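Ribosome-inactivating protein 3 (Zea mays, PDB 2PQG) is a plant ribosome-inactivating protein, folded as one chain in which a mixed beta sheet is packed among many helices. Local coordinates at residues Y13-A17 / V197-F201; F6-A11 / R125-T129; W220-K225 / V256-Q262; E186-F190 / Q216-W220; W102-G106 / T173-L177. All coordinates share one frame; numbering follows the deposited sequence.

Contact 1: residues Y13-A17 / V197-F201; sequences YPYSA and VDAGF
Tyr-15, in the first turn of helix 15-27, lays its side chain along Phe-201 and then Val-197, both on the same side of its ring; Val-197 is in the last turn of helix 191-199 and Phe-201 just beyond it. Its CB sits over the middle of the Phe-201 ring, 3.6 Å from that ring's centroid, in a CH-pi contact. From there CG turns away from the backbone N (chi1 168°), which carries the phenol past the phenylalanine instead of onto it. The two ring planes are nearly parallel, 22° apart, but slid so far that they barely overlap. Tyr-15 CD1 still runs 3.9 Å from Phe-201 CE2, while Tyr-15 CD2 passes 3.6 Å from Asp-198 CB, which lies at the ring edge. Further out, Val-197 lays its CG1 branch over one ring face, 3.5 Å from Tyr-15 CE2. The hydroxyl at the tip is hydrogen-bonded to Met-183 O.

The polar half belongs to Asp-198. Its OD1 accepts a hydrogen bond from Ser-16 N at 2.8 Å, met from above the carboxylate plane, and a second from a water, which itself accepts one from Tyr-15 N. The carboxylate lies by the N-terminal end of helix 15-27, whose dipole would probably stabilise its charge. In this ribosome-inactivating protein fold, the first turn of helix 15-27 thus packs on the last turn of helix 191-199, aromatic packing beside a hydrogen-bonded carboxylate.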
# COMPACT_ATOMS: atom_id res chain seq x y z
N TYR A 13 2.20 -5.18 -20.31
CA TYR A 13 1.03 -4.90 -19.48
C TYR A 13 1.35 -3.70 -18.59
O TYR A 13 1.96 -3.84 -17.52
CB TYR A 13 0.70 -6.12 -18.59
CG TYR A 13 -0.66 -6.07 -17.93
CD1 TYR A 13 -1.27 -4.86 -17.61
CD2 TYR A 13 -1.33 -7.24 -17.57
CE1 TYR A 13 -2.50 -4.80 -16.96
CE2 TYR A 13 -2.56 -7.20 -16.92
CZ TYR A 13 -3.13 -5.97 -16.62
OH TYR A 13 -4.33 -5.91 -15.94
N PRO A 14 0.93 -2.49 -19.02
CA PRO A 14 1.20 -1.28 -18.24
C PRO A 14 0.56 -1.19 -16.86
O PRO A 14 -0.56 -1.64 -16.65
CB PRO A 14 0.75 -0.16 -19.18
CG PRO A 14 -0.36 -0.81 -19.97
CD PRO A 14 0.17 -2.18 -20.24
N TYR A 15 1.29 -0.61 -15.92
CA TYR A 15 0.82 -0.42 -14.56
C TYR A 15 -0.52 0.34 -14.58
O TYR A 15 -1.44 0.00 -13.82
CB TYR A 15 1.87 0.36 -13.76
CG TYR A 15 1.42 0.87 -12.41
CD1 TYR A 15 1.29 0.01 -11.31
CD2 TYR A 15 1.14 2.23 -12.23
CE1 TYR A 15 0.90 0.50 -10.06
CE2 TYR A 15 0.75 2.72 -10.98
CZ TYR A 15 0.64 1.85 -9.90
OH TYR A 15 0.29 2.34 -8.66
N SER A 16 -0.63 1.35 -15.44
CA SER A 16 -1.85 2.16 -15.54
C SER A 16 -3.07 1.31 -15.88
O SER A 16 -4.18 1.61 -15.47
CB SER A 16 -1.68 3.23 -16.62
OG SER A 16 -1.36 2.63 -17.86
N ALA A 17 -2.84 0.25 -16.65
CA ALA A 17 -3.90 -0.66 -17.06
C ALA A 17 -4.42 -1.44 -15.86
O ALA A 17 -5.62 -1.60 -15.67
CB ALA A 17 -3.37 -1.62 -18.10
N VAL A 197 3.67 6.74 -10.49
CA VAL A 197 4.22 5.39 -10.56
C VAL A 197 4.13 4.83 -11.98
O VAL A 197 5.01 4.08 -12.39
CB VAL A 197 3.50 4.41 -9.60
CG1 VAL A 197 4.05 2.99 -9.81
CG2 VAL A 197 3.71 4.85 -8.17
N ASP A 198 3.09 5.20 -12.73
CA ASP A 198 2.97 4.68 -14.09
C ASP A 198 3.94 5.37 -15.01
O ASP A 198 4.51 4.74 -15.90
CB ASP A 198 1.57 4.85 -14.67
CG ASP A 198 1.45 4.25 -16.07
OD1 ASP A 198 1.55 3.01 -16.20
OD2 ASP A 198 1.26 5.01 -17.04
N ALA A 199 4.13 6.67 -14.82
CA ALA A 199 5.04 7.41 -15.67
C ALA A 199 6.46 6.85 -15.60
O ALA A 199 7.13 6.76 -16.63
CB ALA A 199 5.04 8.87 -15.28
N GLY A 200 6.92 6.46 -14.42
CA GLY A 200 8.27 5.94 -14.32
C GLY A 200 8.36 4.45 -14.04
O GLY A 200 9.42 3.94 -13.66
N PHE A 201 7.26 3.74 -14.24
CA PHE A 201 7.23 2.31 -13.96
C PHE A 201 8.29 1.45 -14.65
O PHE A 201 8.70 0.43 -14.10
CB PHE A 201 5.84 1.76 -14.28
CG PHE A 201 5.54 0.45 -13.60
CD1 PHE A 201 5.40 -0.72 -14.33
CD2 PHE A 201 5.38 0.41 -12.22
CE1 PHE A 201 5.10 -1.91 -13.70
CE2 PHE A 201 5.08 -0.79 -11.58
CZ PHE A 201 4.94 -1.95 -12.33
O HOH W 1 3.56 0.90 -17.38

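Contact 2: residues F6-A11 / R125-T129; sequences FPVEDA and RAEMT
Arg-125, at the start of helix 125-135, reaches across to the turn at the end of strand 2-7. Its chain leaves the helix extended and bends at chi3 (-65°), which brings the guanidinium beside the backbone of Val-8 to Ala-11. NH2 is hydrogen-bonded to Val-8 O near the guanidinium plane, although the modelled length of 2.4 Å is too short to be trusted. Ala-11 CA covers one face of the group. The other nitrogens are engaged further off, NE by Asn-202 OD1 and NH1 by Tyr-13 O, and these two bonds would limit its rotation.

Next comes Met-128, whose SD lies in the plane of the Phe-6 ring at its edge, 3.9 Å from Phe-6 CE1. Its CG also touches Val-8, 3.9 Å from Val-8 CG1.

Thr-129 closes the stretch. Its OG1 lies 3.2 Å from Val-8 CG1, and its CG2 packs 3.7 Å from Glu-9 CG, while Glu-9 OE2 is hydrogen-bonded to Arg-59 N. The result is a type I beta turn, Pro-7 to Asp-10, with a helical arginine lying against its backbone and a Met-aromatic contact beside it.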
# COMPACT_ATOMS: atom_id res chain seq x y z
N PHE A 6 -1.86 -9.35 -11.57
CA PHE A 6 -0.94 -8.50 -12.28
C PHE A 6 0.38 -9.24 -12.60
O PHE A 6 1.09 -9.66 -11.70
CB PHE A 6 -0.61 -7.23 -11.49
CG PHE A 6 0.22 -6.25 -12.26
CD1 PHE A 6 1.33 -5.65 -11.69
CD2 PHE A 6 -0.09 -5.96 -13.59
CE1 PHE A 6 2.13 -4.79 -12.43
CE2 PHE A 6 0.71 -5.09 -14.34
CZ PHE A 6 1.82 -4.51 -13.76
N PRO A 7 0.68 -9.44 -13.90
CA PRO A 7 1.89 -10.13 -14.37
C PRO A 7 3.04 -9.14 -14.30
O PRO A 7 3.45 -8.57 -15.32
CB PRO A 7 1.53 -10.54 -15.79
CG PRO A 7 0.58 -9.43 -16.22
CD PRO A 7 -0.23 -9.11 -15.01
N VAL A 8 3.57 -8.93 -13.10
CA VAL A 8 4.62 -7.94 -12.89
C VAL A 8 5.52 -7.82 -14.11
O VAL A 8 5.57 -6.77 -14.76
CB VAL A 8 5.47 -8.28 -11.65
CG1 VAL A 8 6.38 -7.11 -11.30
CG2 VAL A 8 4.58 -8.65 -10.48
N GLU A 9 6.24 -8.89 -14.42
CA GLU A 9 7.34 -8.84 -15.35
C GLU A 9 6.95 -8.59 -16.78
O GLU A 9 7.80 -8.28 -17.62
CB GLU A 9 8.17 -10.12 -15.23
CG GLU A 9 9.00 -10.23 -13.97
CD GLU A 9 10.12 -11.25 -14.09
OE1 GLU A 9 11.14 -10.95 -14.75
OE2 GLU A 9 9.97 -12.37 -13.55
N ASP A 10 5.66 -8.74 -17.07
CA ASP A 10 5.15 -8.53 -18.41
C ASP A 10 5.22 -7.06 -18.81
O ASP A 10 4.30 -6.30 -18.54
CB ASP A 10 3.71 -9.01 -18.51
CG ASP A 10 3.17 -8.88 -19.91
OD1 ASP A 10 3.94 -8.45 -20.80
OD2 ASP A 10 1.99 -9.20 -20.12
N ALA A 11 6.31 -6.69 -19.47
CA ALA A 11 6.53 -5.33 -19.92
C ALA A 11 5.42 -4.77 -20.81
O ALA A 11 5.24 -3.55 -20.87
CB ALA A 11 7.85 -5.24 -20.64
N ARG A 125 8.68 -1.27 -11.90
CA ARG A 125 8.35 -2.66 -12.21
C ARG A 125 9.45 -3.56 -11.66
O ARG A 125 9.16 -4.56 -10.99
CB ARG A 125 8.20 -2.85 -13.72
CG ARG A 125 7.77 -4.23 -14.13
CD ARG A 125 7.93 -4.41 -15.63
NE ARG A 125 7.04 -3.54 -16.40
CZ ARG A 125 5.73 -3.70 -16.49
NH1 ARG A 125 5.01 -2.86 -17.21
NH2 ARG A 125 5.13 -4.71 -15.86
N ALA A 126 10.70 -3.20 -11.92
CA ALA A 126 11.82 -4.00 -11.42
C ALA A 126 11.76 -4.08 -9.90
O ALA A 126 12.05 -5.12 -9.30
CB ALA A 126 13.14 -3.40 -11.87
N GLU A 127 11.39 -2.96 -9.27
CA GLU A 127 11.27 -2.86 -7.82
C GLU A 127 10.15 -3.77 -7.32
O GLU A 127 10.25 -4.36 -6.25
CB GLU A 127 10.97 -1.42 -7.40
CG GLU A 127 12.06 -0.40 -7.70
CD GLU A 127 13.24 -0.51 -6.76
OE1 GLU A 127 13.11 -1.16 -5.69
OE2 GLU A 127 14.31 0.08 -7.08
N MET A 128 9.07 -3.87 -8.10
CA MET A 128 7.95 -4.72 -7.73
C MET A 128 8.28 -6.20 -7.97
O MET A 128 7.80 -7.08 -7.24
CB MET A 128 6.70 -4.34 -8.52
CG MET A 128 5.45 -5.07 -8.06
SD MET A 128 3.97 -4.64 -9.02
CE MET A 128 3.51 -3.07 -8.32
N THR A 129 9.09 -6.48 -8.99
CA THR A 129 9.50 -7.85 -9.31
C THR A 129 10.33 -8.43 -8.16
O THR A 129 10.08 -9.55 -7.72
CB THR A 129 10.32 -7.90 -10.62
OG1 THR A 129 9.50 -7.46 -11.71
CG2 THR A 129 10.81 -9.32 -10.91

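Contact 3: residues W220-K225 / V256-Q262; sequences WDRISK and VALVKNQ
Trp-220 and Ser-224, one turn apart on helix 220-232, supply the groups that hold the chain at Val-256 to Gln-262. The indole N-H of Trp-220 is satisfied by Leu-258 O: NE1 to O is 2.9 Å, with the acceptor close to the ring plane and the donor nearly along the C=O axis. Two residues on, the backbone N of Lys-260 donates to Ser-224 OG at 2.9 Å, in an almost straight bond of 170°. That hydroxyl in turn donates a hydrogen bond to Trp-220 O, 2.8 Å from Ser-224 OG. The buried OG is thus satisfied both as acceptor and as donor, and it bridges the loop N-H to the helix carbonyl.

Lys-260 also carries the apolar part. Extended as far as CE, with CG anti to its N (chi1 -171°), it runs across one face of the indole; its CB lies 3.8 Å from the centroid of the six-membered ring, a CH-pi contact, and its CD is 3.3 Å from Trp-220 CZ3. The ammonium passes by Asp-221 without meeting it, and NZ has a long, weak ion pair with Glu-44. At the other end Ile-223 and Val-256 meet tip to tip, Ile-223 CD1 being 3.4 Å from Val-256 CG2.

Around this, the 256-262 chain hydrogen-bonds through its backbone to Pro-39, Leu-41 and Arg-189, Leu-258 leans on helix 15-27, and Met-241 of helix 239-242 touches Ile-223. The loop after helix 249-252 is therefore wedged between helix 220-232, the end of helix 171-189 and helix 15-27.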
# COMPACT_ATOMS: atom_id res chain seq x y z
N TRP A 220 -4.61 10.80 3.69
CA TRP A 220 -5.76 10.28 2.96
C TRP A 220 -7.08 10.46 3.69
O TRP A 220 -8.09 10.78 3.07
CB TRP A 220 -5.57 8.79 2.67
CG TRP A 220 -6.66 8.21 1.82
CD1 TRP A 220 -6.98 8.57 0.55
CD2 TRP A 220 -7.57 7.16 2.19
NE1 TRP A 220 -8.02 7.79 0.08
CE2 TRP A 220 -8.39 6.92 1.06
CE3 TRP A 220 -7.74 6.38 3.33
CZ2 TRP A 220 -9.41 5.95 1.07
CZ3 TRP A 220 -8.76 5.40 3.33
CH2 TRP A 220 -9.56 5.19 2.20
N ASP A 221 -7.07 10.21 5.00
CA ASP A 221 -8.27 10.32 5.82
C ASP A 221 -8.73 11.74 5.89
O ASP A 221 -9.93 12.03 5.87
CB ASP A 221 -8.01 9.87 7.26
CG ASP A 221 -7.85 8.38 7.38
OD1 ASP A 221 -7.81 7.88 8.53
OD2 ASP A 221 -7.74 7.71 6.33
N ARG A 222 -7.76 12.63 6.01
CA ARG A 222 -8.06 14.02 6.12
C ARG A 222 -8.61 14.60 4.84
O ARG A 222 -9.58 15.35 4.87
CB ARG A 222 -6.83 14.79 6.56
CG ARG A 222 -7.21 16.13 7.09
CD ARG A 222 -6.20 16.60 8.07
NE ARG A 222 -5.13 17.36 7.43
CZ ARG A 222 -3.96 17.59 8.00
NH1 ARG A 222 -3.72 17.11 9.21
NH2 ARG A 222 -3.04 18.31 7.36
N ILE A 223 -8.00 14.27 3.70
CA ILE A 223 -8.54 14.81 2.47
C ILE A 223 -9.85 14.11 2.11
O ILE A 223 -10.62 14.60 1.30
CB ILE A 223 -7.50 14.83 1.30
CG1 ILE A 223 -8.15 14.33 0.02
CG2 ILE A 223 -6.23 14.10 1.67
CD1 ILE A 223 -8.03 15.32 -1.10
N SER A 224 -10.12 12.97 2.75
CA SER A 224 -11.37 12.27 2.51
C SER A 224 -12.45 13.03 3.28
O SER A 224 -13.56 13.21 2.78
CB SER A 224 -11.31 10.83 3.00
OG SER A 224 -10.56 10.04 2.11
N LYS A 225 -12.11 13.49 4.49
CA LYS A 225 -13.05 14.26 5.30
C LYS A 225 -13.37 15.58 4.59
O LYS A 225 -14.52 16.01 4.54
CB LYS A 225 -12.47 14.53 6.69
CG LYS A 225 -12.33 13.28 7.54
CD LYS A 225 -11.91 13.56 8.98
CE LYS A 225 -12.05 12.29 9.81
NZ LYS A 225 -11.94 12.52 11.27
N VAL A 256 -6.77 12.61 -5.21
CA VAL A 256 -7.37 11.39 -4.67
C VAL A 256 -8.36 10.83 -5.67
O VAL A 256 -9.12 11.58 -6.30
CB VAL A 256 -8.10 11.63 -3.33
CG1 VAL A 256 -7.08 11.70 -2.20
CG2 VAL A 256 -8.90 12.92 -3.40
N ALA A 257 -8.35 9.51 -5.83
CA ALA A 257 -9.24 8.84 -6.77
C ALA A 257 -10.43 8.24 -6.03
O ALA A 257 -11.54 8.26 -6.52
CB ALA A 257 -8.48 7.75 -7.53
N LEU A 258 -10.18 7.71 -4.83
CA LEU A 258 -11.23 7.12 -4.03
C LEU A 258 -11.19 7.64 -2.59
O LEU A 258 -10.14 7.59 -1.94
CB LEU A 258 -11.08 5.60 -4.01
CG LEU A 258 -11.10 4.88 -5.37
CD1 LEU A 258 -10.60 3.45 -5.18
CD2 LEU A 258 -12.51 4.90 -5.95
N VAL A 259 -12.32 8.14 -2.10
CA VAL A 259 -12.35 8.67 -0.74
C VAL A 259 -12.93 7.73 0.29
O VAL A 259 -13.80 6.91 0.00
CB VAL A 259 -13.13 9.99 -0.65
CG1 VAL A 259 -12.47 11.03 -1.53
CG2 VAL A 259 -14.58 9.78 -1.03
N LYS A 260 -12.42 7.89 1.50
CA LYS A 260 -12.82 7.11 2.65
C LYS A 260 -14.21 7.56 3.11
O LYS A 260 -14.45 8.76 3.36
CB LYS A 260 -11.80 7.32 3.75
CG LYS A 260 -11.94 6.43 4.95
CD LYS A 260 -10.65 6.49 5.74
CE LYS A 260 -10.72 5.67 7.00
NZ LYS A 260 -12.12 5.26 7.28
N ASN A 261 -15.13 6.60 3.20
CA ASN A 261 -16.50 6.86 3.61
C ASN A 261 -16.59 7.41 5.02
O ASN A 261 -16.16 6.76 5.98
CB ASN A 261 -17.33 5.58 3.55
CG ASN A 261 -18.83 5.85 3.40
OD1 ASN A 261 -19.36 6.84 3.93
ND2 ASN A 261 -19.52 4.96 2.70
N GLN A 262 -17.15 8.61 5.15
CA GLN A 262 -17.33 9.23 6.45
C GLN A 262 -18.59 8.67 7.11
O GLN A 262 -18.70 8.63 8.34
CB GLN A 262 -17.43 10.75 6.31
CG GLN A 262 -16.10 11.42 6.11
CD GLN A 262 -14.92 10.54 6.49
OE1 GLN A 262 -14.29 9.93 5.63
NE2 GLN A 262 -14.61 10.47 7.79

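Contact 4: residues E186-F190 / Q216-W220; sequences EGLRF and QVQKW
Arg-189 and Trp-220 make the main stack. The extended arginine chain, straight from CG to NE, lays its guanidinium flat on the indole face opposite the one used by Lys-260, the planes only 5° apart and Arg-189 CZ 3.4 Å from Trp-220 CE3. This is a cation-pi contact with the six-membered ring, and Arg-189 CD adds a CH-pi contact 3.6 Å from the centroid of the five-membered ring.

Among the aromatic and apolar contacts, Phe-190 meets the indole as an offset edge-to-face pair, the edge of Trp-220 toward the phenylalanine face with planes at 61°. Phe-190 CZ comes to 3.4 Å from Trp-220 CD1. Val-217 sets its CG2 over the centre of the Phe-190 ring and turns CG1 to the Glu-186 carboxylate.

The polar contacts centre on Glu-186. It forms a salt bridge with Arg-189, OE2 to NH1 3.4 Å, which, with the bond from Arg-189 NH2 to Asn-71 O, would help hold the group in place on the indole. A water joins the segments, donating to Glu-186 OE2 at 2.8 Å and to Val-217 O at 3.1 Å.

The whole contact is buried. It fastens the C-terminal end of helix 171-189 to the junction of helices 211-217 and 220-232, while Tyr-109 and Leu-118 also touch Val-217.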
# COMPACT_ATOMS: atom_id res chain seq x y z
N GLU A 186 -1.85 2.64 -2.17
CA GLU A 186 -1.81 4.08 -2.39
C GLU A 186 -1.94 4.42 -3.86
O GLU A 186 -2.36 5.52 -4.21
CB GLU A 186 -0.51 4.65 -1.80
CG GLU A 186 -0.38 4.36 -0.31
CD GLU A 186 -1.40 5.10 0.56
OE1 GLU A 186 -2.45 5.51 0.04
OE2 GLU A 186 -1.16 5.26 1.78
N GLY A 187 -1.59 3.47 -4.73
CA GLY A 187 -1.74 3.70 -6.15
C GLY A 187 -3.23 3.72 -6.47
O GLY A 187 -3.68 4.48 -7.33
N LEU A 188 -3.99 2.89 -5.76
CA LEU A 188 -5.43 2.79 -5.97
C LEU A 188 -6.16 4.01 -5.36
O LEU A 188 -7.09 4.55 -5.97
CB LEU A 188 -5.97 1.49 -5.35
CG LEU A 188 -5.53 0.14 -5.95
CD1 LEU A 188 -5.98 -0.98 -5.03
CD2 LEU A 188 -6.12 -0.05 -7.34
N ARG A 189 -5.75 4.42 -4.17
CA ARG A 189 -6.35 5.56 -3.49
C ARG A 189 -6.09 6.90 -4.20
O ARG A 189 -7.01 7.69 -4.40
CB ARG A 189 -5.80 5.70 -2.07
CG ARG A 189 -6.28 4.71 -1.05
CD ARG A 189 -5.47 4.92 0.21
NE ARG A 189 -5.91 4.06 1.30
CZ ARG A 189 -5.39 4.09 2.52
NH1 ARG A 189 -4.42 4.95 2.80
NH2 ARG A 189 -5.86 3.29 3.47
N PHE A 190 -4.83 7.14 -4.55
CA PHE A 190 -4.45 8.40 -5.17
C PHE A 190 -4.09 8.30 -6.64
O PHE A 190 -3.22 7.51 -7.01
CB PHE A 190 -3.23 9.00 -4.45
CG PHE A 190 -3.45 9.24 -3.00
CD1 PHE A 190 -3.37 8.20 -2.08
CD2 PHE A 190 -3.73 10.52 -2.54
CE1 PHE A 190 -3.56 8.44 -0.71
CE2 PHE A 190 -3.92 10.77 -1.18
CZ PHE A 190 -3.84 9.72 -0.27
N GLN A 216 0.65 14.24 1.40
CA GLN A 216 -0.77 14.17 1.10
C GLN A 216 -1.22 12.73 1.24
O GLN A 216 -2.28 12.44 1.78
CB GLN A 216 -1.02 14.63 -0.32
CG GLN A 216 -0.35 15.93 -0.64
CD GLN A 216 -0.53 16.30 -2.08
OE1 GLN A 216 -0.06 15.60 -2.98
NE2 GLN A 216 -1.23 17.41 -2.32
N VAL A 217 -0.39 11.82 0.73
CA VAL A 217 -0.67 10.40 0.80
C VAL A 217 -0.94 9.99 2.24
O VAL A 217 -1.86 9.20 2.52
CB VAL A 217 0.51 9.56 0.26
CG1 VAL A 217 0.36 8.10 0.66
CG2 VAL A 217 0.57 9.67 -1.25
N GLN A 218 -0.14 10.52 3.15
CA GLN A 218 -0.27 10.20 4.56
C GLN A 218 -1.48 10.86 5.20
O GLN A 218 -1.79 10.58 6.35
CB GLN A 218 0.98 10.61 5.32
CG GLN A 218 2.19 9.73 5.03
CD GLN A 218 3.33 9.99 5.98
OE1 GLN A 218 4.18 10.85 5.74
NE2 GLN A 218 3.35 9.25 7.09
N LYS A 219 -2.17 11.72 4.46
CA LYS A 219 -3.35 12.40 4.99
C LYS A 219 -4.62 12.00 4.26
O LYS A 219 -5.60 12.75 4.22
CB LYS A 219 -3.17 13.92 4.93
CG LYS A 219 -2.22 14.48 5.98
CD LYS A 219 -2.76 14.22 7.37
CE LYS A 219 -1.87 14.83 8.44
NZ LYS A 219 -0.56 14.16 8.57
N TRP A 220 -4.61 10.80 3.69
CA TRP A 220 -5.76 10.28 2.96
C TRP A 220 -7.08 10.46 3.69
O TRP A 220 -8.09 10.78 3.07
CB TRP A 220 -5.57 8.79 2.67
CG TRP A 220 -6.66 8.21 1.82
CD1 TRP A 220 -6.98 8.57 0.55
CD2 TRP A 220 -7.57 7.16 2.19
NE1 TRP A 220 -8.02 7.79 0.08
CE2 TRP A 220 -8.39 6.92 1.06
CE3 TRP A 220 -7.74 6.38 3.33
CZ2 TRP A 220 -9.41 5.95 1.07
CZ3 TRP A 220 -8.76 5.40 3.33
CH2 TRP A 220 -9.56 5.19 2.20
O HOH W 2 -1.93 6.57 4.13

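Contact 5: residues W102-G106 / T173-L177; sequences WLGFG and TKSKL
Phe-105 lays its ring against Lys-174, whose CG stands over one face 3.8 Å from the ring centroid, in a CH-pi contact. The lysine chain is extended and runs on across that face, so that its CE also comes to 3.9 Å from Phe-105 CG. Its ammonium is 5.5 Å from the centroid, at most a weak cation-pi attraction, and its real partner is Asp-168, with which NZ forms a salt bridge. The aliphatic part of the lysine therefore does the packing while the charge is settled elsewhere.

The opposite face of the same ring is covered by Leu-103 CB, two residues back in the loop. Phe-105 holds its CG between the backbone N and the carbonyl carbon (chi1 49°), and this folds the ring back beside Leu-103 with its rim toward the helix. At that rim Thr-173 offers its methyl, CG2 lying in the ring plane 3.9 Å from Phe-105 CZ. Leu-177, one turn further along, brings CD1 to 4.1 Å from Phe-105 CE1. The same CD1 meets Leu-103 tip to tip, Leu-177 CD1 being 3.6 Å from Leu-103 CD1.

Leu-112 of helix 109-112 touches both Phe-105 and Lys-174, and Leu-135 of helix 125-135 touches Thr-173 and Leu-177. What results is a loop-on-helix packing in the ribosome-inactivating protein fold: the stretch leaving edge strand 101-102 lays a leucine and a phenylalanine on the N-terminal turns of the long helix 171-189.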
# COMPACT_ATOMS: atom_id res chain seq x y z
N TRP A 102 1.93 -13.77 12.51
CA TRP A 102 2.16 -12.35 12.78
C TRP A 102 3.53 -11.94 12.24
O TRP A 102 4.53 -12.62 12.50
CB TRP A 102 2.10 -12.09 14.29
CG TRP A 102 0.72 -12.08 14.89
CD1 TRP A 102 0.28 -12.83 15.96
CD2 TRP A 102 -0.38 -11.24 14.51
NE1 TRP A 102 -1.03 -12.52 16.25
CE2 TRP A 102 -1.46 -11.56 15.38
CE3 TRP A 102 -0.58 -10.28 13.51
CZ2 TRP A 102 -2.71 -10.92 15.29
CZ3 TRP A 102 -1.82 -9.64 13.42
CH2 TRP A 102 -2.88 -9.98 14.30
N LEU A 103 3.58 -10.84 11.50
CA LEU A 103 4.83 -10.34 10.96
C LEU A 103 5.68 -9.77 12.11
O LEU A 103 6.90 -9.73 12.04
CB LEU A 103 4.57 -9.26 9.90
CG LEU A 103 4.28 -9.75 8.46
CD1 LEU A 103 3.77 -8.62 7.55
CD2 LEU A 103 5.55 -10.36 7.89
N GLY A 104 5.01 -9.37 13.19
CA GLY A 104 5.72 -8.82 14.33
C GLY A 104 5.71 -7.30 14.35
O GLY A 104 6.01 -6.68 15.38
N PHE A 105 5.38 -6.70 13.22
CA PHE A 105 5.32 -5.24 13.11
C PHE A 105 4.00 -4.87 12.45
O PHE A 105 3.35 -5.72 11.84
CB PHE A 105 6.52 -4.72 12.32
CG PHE A 105 6.75 -5.43 11.02
CD1 PHE A 105 6.23 -4.93 9.83
CD2 PHE A 105 7.52 -6.59 10.97
CE1 PHE A 105 6.47 -5.58 8.62
CE2 PHE A 105 7.76 -7.25 9.77
CZ PHE A 105 7.23 -6.74 8.59
N GLY A 106 3.59 -3.61 12.58
CA GLY A 106 2.34 -3.18 11.98
C GLY A 106 2.47 -2.61 10.58
O GLY A 106 3.57 -2.49 10.05
N THR A 173 12.08 -7.30 4.67
CA THR A 173 10.66 -7.50 4.46
C THR A 173 9.93 -6.15 4.57
O THR A 173 9.12 -5.81 3.72
CB THR A 173 10.08 -8.48 5.49
OG1 THR A 173 10.63 -9.78 5.27
CG2 THR A 173 8.58 -8.56 5.37
N LYS A 174 10.21 -5.39 5.63
CA LYS A 174 9.55 -4.09 5.77
C LYS A 174 9.75 -3.24 4.53
O LYS A 174 8.87 -2.49 4.12
CB LYS A 174 10.10 -3.32 6.97
CG LYS A 174 9.78 -3.93 8.30
CD LYS A 174 10.17 -2.97 9.40
CE LYS A 174 10.26 -3.67 10.72
NZ LYS A 174 11.10 -2.86 11.65
N SER A 175 10.93 -3.37 3.94
CA SER A 175 11.30 -2.61 2.76
C SER A 175 10.49 -3.01 1.53
O SER A 175 9.98 -2.15 0.82
CB SER A 175 12.79 -2.78 2.49
OG SER A 175 13.16 -2.14 1.29
N LYS A 176 10.40 -4.31 1.29
CA LYS A 176 9.65 -4.84 0.15
C LYS A 176 8.15 -4.58 0.32
O LYS A 176 7.44 -4.29 -0.64
CB LYS A 176 9.93 -6.33 0.01
CG LYS A 176 11.41 -6.63 -0.28
CD LYS A 176 11.83 -5.98 -1.60
CE LYS A 176 13.27 -6.25 -1.99
NZ LYS A 176 14.20 -5.31 -1.32
N LEU A 177 7.68 -4.68 1.56
CA LEU A 177 6.27 -4.46 1.84
C LEU A 177 5.82 -3.02 1.62
O LEU A 177 4.75 -2.79 1.07
CB LEU A 177 5.92 -4.90 3.26
CG LEU A 177 5.67 -6.41 3.41
CD1 LEU A 177 5.36 -6.76 4.85
CD2 LEU A 177 4.51 -6.82 2.50

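Overall arrangement
From the N terminus, residues 6-11 open contact 2 and 13-17 open contact 1. Contact 2 closes first, at 125-129, and contact 1 at 197-201, so the two cross; they touch, and a probable hydrogen bond runs from Arg-125 N to Phe-201 O. Contact 5, from 102-106 to 173-177, crosses contact 2 and is nested inside the loop of contact 1. Contact 4 starts at the far end of the same helix 171-189, crosses contact 1 and closes at 216-220. Contact 3 then follows in series, sharing Trp-220, and ties the C-terminal loop to helix 220-232. Helix 171-189 thus links the edge-strand loop to the C-terminal part.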